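Local coordinates for probable secreted solute-binding lipoprotein (Streptomyces coelicolor, PDB 3I3V), which probably serves as the extracellular solute-binding component of a membrane transport system, its substrate not established, at residues V315-M327 with T331-Q345. Numbering follows the deposited sequence.
Sequences VVARFVTESGRDM and TDAVSTGFPLVGAAQ
Gln345 and Asp326 are joined by a hydrogen bond between 315-327 and 331-345. The extended Gln345 side chain gives NE2 to Asp326 OD1 at 3.0 Å. The carboxylate is met on its anti side, and the amide and carboxylate planes stand 74° apart. OD1 also accepts from a water that bridges to Val341 O. Asp326 OD2 turns to Ser249 OG and Asn125 N, which ties the contact to strand 122-131.

Ser335 OG donates to Val320 O, 2.7 Å away, from above the carbonyl plane. Gln345 grips Ser335 twice: OE1 takes a nearly straight bond from Ser335 N (2.7 Å, 174°), and NE2 reaches Ser335 OG.

Phe338 lies against the end of helix 313-323. Gly324 CA makes a CH-pi contact over one ring face, 3.9 Å from the centroid. Thr321 O and Glu322 O sit at the ring edge. Gly324 has positive phi, and a side chain there would run into the ring.

Apolar packing continues along the helix. Ala333 CB touches Ala317 CB and Val320 CG1, both at 3.8 Å. Val320 CG1, anti to its own nitrogen (chi1 174°), also leans on Ser335. Val316 CG1 meets the Thr331 side chain.

A leucine in place of Gln345 would probably leave Ser335 N and Asp326 OD1 without this amide partner, and Ser335 less firmly held.

One amide thus satisfies polar atoms of both segments. It ties the loop before helix 339-345 to the short strand 326-327, while Ser335 OG holds the same loop to the last turns of helix 313-323, within the solute-binding protein fold.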
loop_
_atom_site.group_PDB
_atom_site.type_symbol
_atom_site.label_atom_id
_atom_site.label_comp_id
_atom_site.label_asym_id
_atom_site.label_seq_id
_atom_site.Cartn_x
_atom_site.Cartn_y
_atom_site.Cartn_z
ATOM N N VAL C 315 -5.176 -15.744 37.510
ATOM C CA VAL C 315 -6.071 -16.097 38.604
ATOM C C VAL C 315 -5.887 -17.574 38.931
ATOM O O VAL C 315 -5.877 -17.972 40.089
ATOM C CB VAL C 315 -7.543 -15.839 38.222
ATOM C CG1 VAL C 315 -8.439 -16.202 39.379
ATOM C CG2 VAL C 315 -7.736 -14.375 37.843
ATOM N N VAL C 316 -5.743 -18.380 37.887
ATOM C CA VAL C 316 -5.540 -19.806 38.048
ATOM C C VAL C 316 -4.240 -20.060 38.810
ATOM O O VAL C 316 -4.212 -20.841 39.758
ATOM C CB VAL C 316 -5.474 -20.488 36.679
ATOM C CG1 VAL C 316 -5.095 -21.936 36.837
ATOM C CG2 VAL C 316 -6.820 -20.349 35.980
ATOM N N ALA C 317 -3.174 -19.377 38.394
ATOM C CA ALA C 317 -1.856 -19.509 39.014
ATOM C C ALA C 317 -1.857 -19.165 40.508
ATOM O O ALA C 317 -1.063 -19.704 41.267
ATOM C CB ALA C 317 -0.845 -18.632 38.268
ATOM N N ARG C 318 -2.730 -18.261 40.934
ATOM C CA ARG C 318 -2.800 -17.921 42.354
ATOM C C ARG C 318 -3.335 -19.117 43.139
ATOM O O ARG C 318 -2.831 -19.438 44.219
ATOM C CB ARG C 318 -3.702 -16.703 42.599
ATOM C CG ARG C 318 -3.084 -15.366 42.208
ATOM C CD ARG C 318 -3.886 -14.192 42.774
ATOM N NE ARG C 318 -3.027 -13.086 43.201
ATOM C CZ ARG C 318 -2.405 -12.237 42.380
ATOM N NH1 ARG C 318 -2.540 -12.347 41.060
ATOM N NH2 ARG C 318 -1.636 -11.277 42.885
ATOM N N PHE C 319 -4.364 -19.774 42.605
ATOM C CA PHE C 319 -4.921 -20.937 43.280
ATOM C C PHE C 319 -3.832 -21.980 43.446
ATOM O O PHE C 319 -3.702 -22.588 44.504
ATOM C CB PHE C 319 -6.103 -21.515 42.494
ATOM C CG PHE C 319 -7.399 -20.823 42.787
ATOM C CD1 PHE C 319 -8.062 -21.053 43.993
ATOM C CD2 PHE C 319 -7.917 -19.880 41.899
ATOM C CE1 PHE C 319 -9.216 -20.354 44.312
ATOM C CE2 PHE C 319 -9.073 -19.174 42.209
ATOM C CZ PHE C 319 -9.725 -19.406 43.417
ATOM N N VAL C 320 -3.041 -22.156 42.398
ATOM C CA VAL C 320 -1.935 -23.109 42.395
ATOM C C VAL C 320 -0.810 -22.704 43.358
ATOM O O VAL C 320 -0.435 -23.464 44.241
ATOM C CB VAL C 320 -1.336 -23.224 40.984
ATOM C CG1 VAL C 320 -0.092 -24.100 41.009
ATOM C CG2 VAL C 320 -2.374 -23.793 40.027
ATOM N N THR C 321 -0.304 -21.488 43.176
ATOM C CA THR C 321 0.797 -20.938 43.959
ATOM C C THR C 321 0.497 -20.561 45.401
ATOM O O THR C 321 1.224 -20.952 46.308
ATOM C CB THR C 321 1.383 -19.692 43.248
ATOM O OG1 THR C 321 2.021 -20.097 42.027
ATOM C CG2 THR C 321 2.397 -18.991 44.126
ATOM N N GLU C 322 -0.566 -19.792 45.608
ATOM C CA GLU C 322 -0.939 -19.336 46.940
ATOM C C GLU C 322 -1.761 -20.330 47.764
ATOM O O GLU C 322 -1.683 -20.339 48.994
ATOM C CB GLU C 322 -1.695 -18.002 46.824
ATOM C CG GLU C 322 -0.964 -16.974 45.963
ATOM C CD GLU C 322 -1.676 -15.639 45.894
ATOM O OE1 GLU C 322 -1.238 -14.766 45.110
ATOM O OE2 GLU C 322 -2.671 -15.455 46.623
ATOM N N SER C 323 -2.542 -21.174 47.101
ATOM C CA SER C 323 -3.354 -22.140 47.824
ATOM C C SER C 323 -2.863 -23.582 47.693
ATOM O O SER C 323 -3.264 -24.447 48.471
ATOM C CB SER C 323 -4.805 -22.053 47.354
ATOM O OG SER C 323 -5.655 -22.808 48.197
ATOM N N GLY C 324 -1.997 -23.838 46.714
ATOM C CA GLY C 324 -1.487 -25.185 46.507
ATOM C C GLY C 324 -2.558 -26.139 46.003
ATOM O O GLY C 324 -2.601 -27.313 46.390
ATOM N N ARG C 325 -3.420 -25.631 45.128
ATOM C CA ARG C 325 -4.514 -26.407 44.560
ATOM C C ARG C 325 -4.137 -27.026 43.228
ATOM O O ARG C 325 -3.458 -26.394 42.406
ATOM C CB ARG C 325 -5.724 -25.507 44.304
ATOM C CG ARG C 325 -6.346 -24.883 45.522
ATOM C CD ARG C 325 -7.530 -25.681 46.020
ATOM N NE ARG C 325 -7.152 -26.875 46.765
ATOM C CZ ARG C 325 -6.315 -26.884 47.800
ATOM N NH1 ARG C 325 -5.747 -25.758 48.212
ATOM N NH2 ARG C 325 -6.074 -28.017 48.449
ATOM N N ASP C 326 -4.579 -28.257 43.011
ATOM C CA ASP C 326 -4.349 -28.899 41.730
ATOM C C ASP C 326 -5.560 -28.389 40.946
ATOM O O ASP C 326 -6.651 -28.248 41.513
ATOM C CB ASP C 326 -4.390 -30.418 41.859
ATOM C CG ASP C 326 -3.285 -30.958 42.751
ATOM O OD1 ASP C 326 -2.103 -30.599 42.520
ATOM O OD2 ASP C 326 -3.602 -31.742 43.670
HETATM N N MSE C 327 -5.374 -28.106 39.660
HETATM C CA MSE C 327 -6.457 -27.559 38.843
HETATM C C MSE C 327 -6.877 -28.442 37.683
HETATM O O MSE C 327 -6.115 -29.292 37.231
HETATM C CB MSE C 327 -6.044 -26.191 38.283
HETATM C CG MSE C 327 -5.608 -25.182 39.331
HETATM SE SE MSE C 327 -7.035 -24.691 40.522
HETATM C CE MSE C 327 -7.909 -23.396 39.391
ATOM N N THR C 331 -2.157 -24.990 33.120
ATOM C CA THR C 331 -1.361 -23.956 33.786
ATOM C C THR C 331 0.111 -24.298 33.585
ATOM O O THR C 331 0.455 -25.405 33.157
ATOM C CB THR C 331 -1.528 -23.918 35.319
ATOM O OG1 THR C 331 -2.761 -24.520 35.702
ATOM C CG2 THR C 331 -1.494 -22.490 35.810
ATOM N N ASP C 332 0.970 -23.341 33.918
ATOM C CA ASP C 332 2.411 -23.518 33.832
ATOM C C ASP C 332 2.901 -23.336 35.264
ATOM O O ASP C 332 4.055 -23.619 35.585
ATOM C CB ASP C 332 3.035 -22.462 32.908
ATOM C CG ASP C 332 2.823 -22.771 31.429
ATOM O OD1 ASP C 332 2.918 -21.833 30.604
ATOM O OD2 ASP C 332 2.577 -23.951 31.083
ATOM N N ALA C 333 1.986 -22.877 36.118
ATOM C CA ALA C 333 2.264 -22.645 37.529
ATOM C C ALA C 333 2.457 -23.968 38.259
ATOM O O ALA C 333 1.916 -25.001 37.857
ATOM C CB ALA C 333 1.118 -21.867 38.168
ATOM N N VAL C 334 3.221 -23.915 39.342
ATOM C CA VAL C 334 3.504 -25.084 40.146
ATOM C C VAL C 334 3.438 -24.699 41.611
ATOM O O VAL C 334 3.927 -23.642 42.001
ATOM C CB VAL C 334 4.906 -25.633 39.843
ATOM C CG1 VAL C 334 5.225 -26.791 40.788
ATOM C CG2 VAL C 334 4.987 -26.080 38.382
ATOM N N SER C 335 2.826 -25.551 42.421
ATOM C CA SER C 335 2.708 -25.275 43.845
ATOM C C SER C 335 4.070 -25.393 44.533
ATOM O O SER C 335 4.344 -26.346 45.260
ATOM C CB SER C 335 1.698 -26.234 44.489
ATOM O OG SER C 335 0.383 -25.980 44.024
ATOM N N THR C 336 4.919 -24.405 44.282
ATOM C CA THR C 336 6.263 -24.329 44.844
ATOM C C THR C 336 6.314 -24.188 46.369
ATOM O O THR C 336 7.139 -24.825 47.022
ATOM C CB THR C 336 7.019 -23.148 44.204
ATOM O OG1 THR C 336 7.544 -23.556 42.937
ATOM C CG2 THR C 336 8.142 -22.672 45.095
ATOM N N GLY C 337 5.440 -23.354 46.925
ATOM C CA GLY C 337 5.417 -23.134 48.365
ATOM C C GLY C 337 4.929 -24.317 49.183
ATOM O O GLY C 337 4.939 -24.281 50.417
ATOM N N PHE C 338 4.463 -25.352 48.492
ATOM C CA PHE C 338 4.001 -26.579 49.131
ATOM C C PHE C 338 4.747 -27.654 48.348
ATOM O O PHE C 338 4.162 -28.324 47.500
ATOM C CB PHE C 338 2.490 -26.758 48.949
ATOM C CG PHE C 338 1.691 -25.517 49.236
ATOM C CD1 PHE C 338 1.634 -24.479 48.307
ATOM C CD2 PHE C 338 0.989 -25.388 50.433
ATOM C CE1 PHE C 338 0.891 -23.334 48.565
ATOM C CE2 PHE C 338 0.242 -24.251 50.703
ATOM C CZ PHE C 338 0.189 -23.217 49.763
ATOM N N PRO C 339 6.056 -27.819 48.627
ATOM C CA PRO C 339 6.997 -28.763 48.013
ATOM C C PRO C 339 6.470 -30.080 47.455
ATOM O O PRO C 339 6.652 -30.367 46.276
ATOM C CB PRO C 339 8.029 -28.975 49.117
ATOM C CG PRO C 339 8.110 -27.620 49.721
ATOM C CD PRO C 339 6.639 -27.261 49.860
ATOM N N LEU C 340 5.834 -30.890 48.290
ATOM C CA LEU C 340 5.331 -32.179 47.820
ATOM C C LEU C 340 4.195 -32.014 46.819
ATOM O O LEU C 340 4.024 -32.843 45.926
ATOM C CB LEU C 340 4.884 -33.041 49.005
ATOM C CG LEU C 340 5.981 -33.245 50.054
ATOM C CD1 LEU C 340 5.442 -34.081 51.182
ATOM C CD2 LEU C 340 7.204 -33.909 49.415
ATOM N N VAL C 341 3.418 -30.946 46.971
ATOM C CA VAL C 341 2.324 -30.679 46.045
ATOM C C VAL C 341 2.920 -30.295 44.700
ATOM O O VAL C 341 2.489 -30.788 43.656
ATOM C CB VAL C 341 1.420 -29.534 46.549
ATOM C CG1 VAL C 341 0.369 -29.193 45.500
ATOM C CG2 VAL C 341 0.743 -29.951 47.846
ATOM N N GLY C 342 3.925 -29.421 44.731
ATOM C CA GLY C 342 4.586 -29.003 43.508
ATOM C C GLY C 342 5.268 -30.174 42.816
ATOM O O GLY C 342 5.236 -30.282 41.585
ATOM N N ALA C 343 5.886 -31.058 43.599
ATOM C CA ALA C 343 6.561 -32.236 43.038
ATOM C C ALA C 343 5.553 -33.210 42.406
ATOM O O ALA C 343 5.834 -33.833 41.374
ATOM C CB ALA C 343 7.373 -32.950 44.122
ATOM N N ALA C 344 4.384 -33.353 43.021
ATOM C CA ALA C 344 3.365 -34.241 42.471
ATOM C C ALA C 344 2.887 -33.685 41.126
ATOM O O ALA C 344 2.647 -34.432 40.174
ATOM C CB ALA C 344 2.191 -34.359 43.440
ATOM N N GLN C 345 2.749 -32.365 41.057
ATOM C CA GLN C 345 2.296 -31.712 39.835
ATOM C C GLN C 345 3.295 -31.866 38.699
ATOM O O GLN C 345 2.900 -31.969 37.537
ATOM C CB GLN C 345 2.043 -30.221 40.089
ATOM C CG GLN C 345 0.787 -29.933 40.891
ATOM C CD GLN C 345 0.733 -28.512 41.389
ATOM O OE1 GLN C 345 1.696 -27.760 41.265
ATOM N NE2 GLN C 345 -0.396 -28.137 41.969
HETATM O O HOH W 1 -0.157 -32.096 43.328
#